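Local coordinates for protein B (Streptococcus agalactiae, PDB 5H6I), which is a secreted pore-forming toxin, the CAMP factor, with membrane-permeabilizing activity, and binds the Fc part of IgG, at residues Q43-D48 and E100-V105. Residues are numbered along the deposited sequence; the frame is centred on the assembly and turned at random.
Sequences QKLDQD and EALTDV
Lys44 reaches from helix 35-58 to Thr103 of helix 93-115, and the NZ of Lys44 donates a hydrogen bond of 2.9 Å to OG1 of Thr103. The lysine leaves its helix with CG anti to the backbone N (chi1 -174°), and bends at chi2 and chi4 curl the chain so that the ammonium also lies 2.7 Å from OD1 of Asp48, one turn further along, in a salt bridge. The lysine and threonine side chains meet at about a right angle.

On the buried flank, CD2 of Leu45 packs 3.8 Å from CD1 of Leu102, whose side chain continues onto Val75 and Leu78 of helix 65-84. OD2 of Asp48 lies 3.8 Å from CB of Leu102; OD1 faces the ammonium of Lys44 while OD2 faces Leu102, which puts the carboxylate between the ammonium and the leucines. The solvent side has no such apolar packing: Lys44 and Thr103, both partly exposed, are joined there through the lysine NZ.

The helix segments run nearly parallel, at 17° with axes 10.4 Å apart, within the N-terminal helical bundle. Because Asp48 is buried, its pairing with Lys44 probably offsets the cost of enclosing a carboxylate and favours its ionised form, while Thr103 ties the pair to the second helix.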
ATOM      1  N   GLN A  43       0.119  12.497 -18.534  1.00 68.08           N
ATOM      2  CA  GLN A  43       1.001  11.337 -18.472  1.00 69.29           C
ATOM      3  C   GLN A  43       1.429  11.041 -17.041  1.00 57.66           C
ATOM      4  O   GLN A  43       1.641   9.875 -16.688  1.00 66.75           O
ATOM      5  CB  GLN A  43       2.224  11.556 -19.362  1.00 78.69           C
ATOM      6  CG  GLN A  43       1.919  11.524 -20.850  1.00 80.76           C
ATOM      7  CD  GLN A  43       2.944  12.282 -21.673  1.00 91.17           C
ATOM      8  OE1 GLN A  43       4.037  12.587 -21.196  1.00 87.59           O
ATOM      9  NE2 GLN A  43       2.592  12.594 -22.915  1.00 88.00           N
ATOM     10  N   LYS A  44       1.565  12.076 -16.208  1.00 64.26           N
ATOM     11  CA  LYS A  44       1.877  11.856 -14.801  1.00 65.79           C
ATOM     12  C   LYS A  44       0.713  11.186 -14.080  1.00 68.45           C
ATOM     13  O   LYS A  44       0.922  10.338 -13.204  1.00 72.23           O
ATOM     14  CB  LYS A  44       2.233  13.181 -14.126  1.00 57.98           C
ATOM     15  CG  LYS A  44       2.705  13.038 -12.688  1.00 67.64           C
ATOM     16  CD  LYS A  44       4.062  12.356 -12.617  1.00 69.51           C
ATOM     17  CE  LYS A  44       4.553  12.246 -11.183  1.00 85.43           C
ATOM     18  NZ  LYS A  44       3.684  11.355 -10.363  1.00 83.68           N
ATOM     19  N   LEU A  45      -0.521  11.550 -14.437  1.00 61.42           N
ATOM     20  CA  LEU A  45      -1.681  10.915 -13.821  1.00 57.78           C
ATOM     21  C   LEU A  45      -1.803   9.453 -14.232  1.00 70.82           C
ATOM     22  O   LEU A  45      -2.390   8.650 -13.496  1.00 71.07           O
ATOM     23  CB  LEU A  45      -2.955  11.682 -14.181  1.00 61.36           C
ATOM     24  CG  LEU A  45      -3.123  13.043 -13.498  1.00 57.17           C
ATOM     25  CD1 LEU A  45      -4.299  13.804 -14.089  1.00 52.34           C
ATOM     26  CD2 LEU A  45      -3.288  12.878 -11.994  1.00 57.32           C
ATOM     27  N   ASP A  46      -1.258   9.088 -15.396  1.00 68.72           N
ATOM     28  CA  ASP A  46      -1.220   7.685 -15.786  1.00 71.31           C
ATOM     29  C   ASP A  46      -0.156   6.912 -15.017  1.00 68.27           C
ATOM     30  O   ASP A  46      -0.344   5.725 -14.729  1.00 73.74           O
ATOM     31  CB  ASP A  46      -0.978   7.559 -17.291  1.00 76.97           C
ATOM     32  CG  ASP A  46      -2.237   7.786 -18.102  1.00 81.87           C
ATOM     33  OD1 ASP A  46      -3.295   8.043 -17.490  1.00 78.44           O
ATOM     34  OD2 ASP A  46      -2.173   7.705 -19.347  1.00 78.03           O
ATOM     35  N   GLN A  47       0.961   7.564 -14.682  1.00 61.78           N
ATOM     36  CA  GLN A  47       1.955   6.931 -13.821  1.00 67.26           C
ATOM     37  C   GLN A  47       1.389   6.684 -12.429  1.00 70.96           C
ATOM     38  O   GLN A  47       1.623   5.626 -11.832  1.00 69.58           O
ATOM     39  CB  GLN A  47       3.212   7.798 -13.749  1.00 69.03           C
ATOM     40  CG  GLN A  47       4.209   7.372 -12.681  1.00 83.30           C
ATOM     41  CD  GLN A  47       5.374   8.337 -12.555  1.00 92.66           C
ATOM     42  OE1 GLN A  47       5.490   9.294 -13.320  1.00 89.95           O
ATOM     43  NE2 GLN A  47       6.246   8.088 -11.583  1.00 91.47           N
ATOM     44  N   ASP A  48       0.637   7.650 -11.896  1.00 66.55           N
ATOM     45  CA  ASP A  48       0.019   7.470 -10.587  1.00 65.32           C
ATOM     46  C   ASP A  48      -1.093   6.430 -10.639  1.00 62.79           C
ATOM     47  O   ASP A  48      -1.250   5.637  -9.704  1.00 56.31           O
ATOM     48  CB  ASP A  48      -0.519   8.805 -10.072  1.00 57.87           C
ATOM     49  CG  ASP A  48       0.544   9.883 -10.024  1.00 63.05           C
ATOM     50  OD1 ASP A  48       1.744   9.538 -10.006  1.00 74.18           O
ATOM     51  OD2 ASP A  48       0.180  11.078 -10.005  1.00 69.70           O
ATOM     52  N   GLU A 100       0.762  17.039  -8.195  1.00 58.33           N
ATOM     53  CA  GLU A 100       1.994  16.865  -7.432  1.00 63.56           C
ATOM     54  C   GLU A 100       1.717  16.253  -6.065  1.00 59.71           C
ATOM     55  O   GLU A 100       2.485  15.408  -5.590  1.00 64.82           O
ATOM     56  CB  GLU A 100       2.714  18.204  -7.279  1.00 61.75           C
ATOM     57  CG  GLU A 100       3.278  18.761  -8.573  1.00 77.56           C
ATOM     58  CD  GLU A 100       3.601  20.238  -8.475  1.00 91.77           C
ATOM     59  OE1 GLU A 100       3.107  20.895  -7.533  1.00 81.99           O
ATOM     60  OE2 GLU A 100       4.349  20.742  -9.338  1.00101.95           O
ATOM     61  N   ALA A 101       0.626  16.667  -5.416  1.00 58.71           N
ATOM     62  CA  ALA A 101       0.289  16.128  -4.104  1.00 55.01           C
ATOM     63  C   ALA A 101      -0.056  14.646  -4.157  1.00 60.61           C
ATOM     64  O   ALA A 101      -0.013  13.975  -3.120  1.00 57.47           O
ATOM     65  CB  ALA A 101      -0.870  16.915  -3.491  1.00 53.11           C
ATOM     66  N   LEU A 102      -0.399  14.121  -5.336  1.00 52.79           N
ATOM     67  CA  LEU A 102      -0.629  12.686  -5.462  1.00 56.39           C
ATOM     68  C   LEU A 102       0.669  11.901  -5.335  1.00 53.88           C
ATOM     69  O   LEU A 102       0.657  10.762  -4.856  1.00 53.72           O
ATOM     70  CB  LEU A 102      -1.312  12.376  -6.793  1.00 53.32           C
ATOM     71  CG  LEU A 102      -2.826  12.592  -6.817  1.00 55.76           C
ATOM     72  CD1 LEU A 102      -3.365  12.441  -8.229  1.00 54.39           C
ATOM     73  CD2 LEU A 102      -3.518  11.627  -5.867  1.00 51.42           C
ATOM     74  N   THR A 103       1.792  12.486  -5.758  1.00 58.53           N
ATOM     75  CA  THR A 103       3.084  11.848  -5.533  1.00 57.90           C
ATOM     76  C   THR A 103       3.413  11.800  -4.046  1.00 54.18           C
ATOM     77  O   THR A 103       3.980  10.815  -3.559  1.00 57.74           O
ATOM     78  CB  THR A 103       4.178  12.584  -6.308  1.00 53.70           C
ATOM     79  OG1 THR A 103       3.881  12.545  -7.710  1.00 65.36           O
ATOM     80  CG2 THR A 103       5.536  11.939  -6.069  1.00 62.04           C
ATOM     81  N   ASP A 104       3.055  12.853  -3.306  1.00 55.40           N
ATOM     82  CA  ASP A 104       3.229  12.832  -1.858  1.00 55.07           C
ATOM     83  C   ASP A 104       2.300  11.820  -1.200  1.00 56.14           C
ATOM     84  O   ASP A 104       2.652  11.237  -0.168  1.00 50.72           O
ATOM     85  CB  ASP A 104       2.996  14.227  -1.280  1.00 45.07           C
ATOM     86  CG  ASP A 104       4.029  15.232  -1.751  1.00 61.83           C
ATOM     87  OD1 ASP A 104       5.202  15.119  -1.336  1.00 68.28           O
ATOM     88  OD2 ASP A 104       3.669  16.135  -2.537  1.00 63.31           O
ATOM     89  N   VAL A 105       1.116  11.602  -1.777  1.00 48.59           N
ATOM     90  CA  VAL A 105       0.229  10.552  -1.283  1.00 55.05           C
ATOM     91  C   VAL A 105       0.882   9.188  -1.462  1.00 52.62           C
ATOM     92  O   VAL A 105       0.956   8.384  -0.525  1.00 50.89           O
ATOM     93  CB  VAL A 105      -1.135  10.619  -1.994  1.00 49.25           C
ATOM     94  CG1 VAL A 105      -1.897   9.314  -1.808  1.00 38.48           C
ATOM     95  CG2 VAL A 105      -1.949  11.791  -1.479  1.00 44.61           C
TER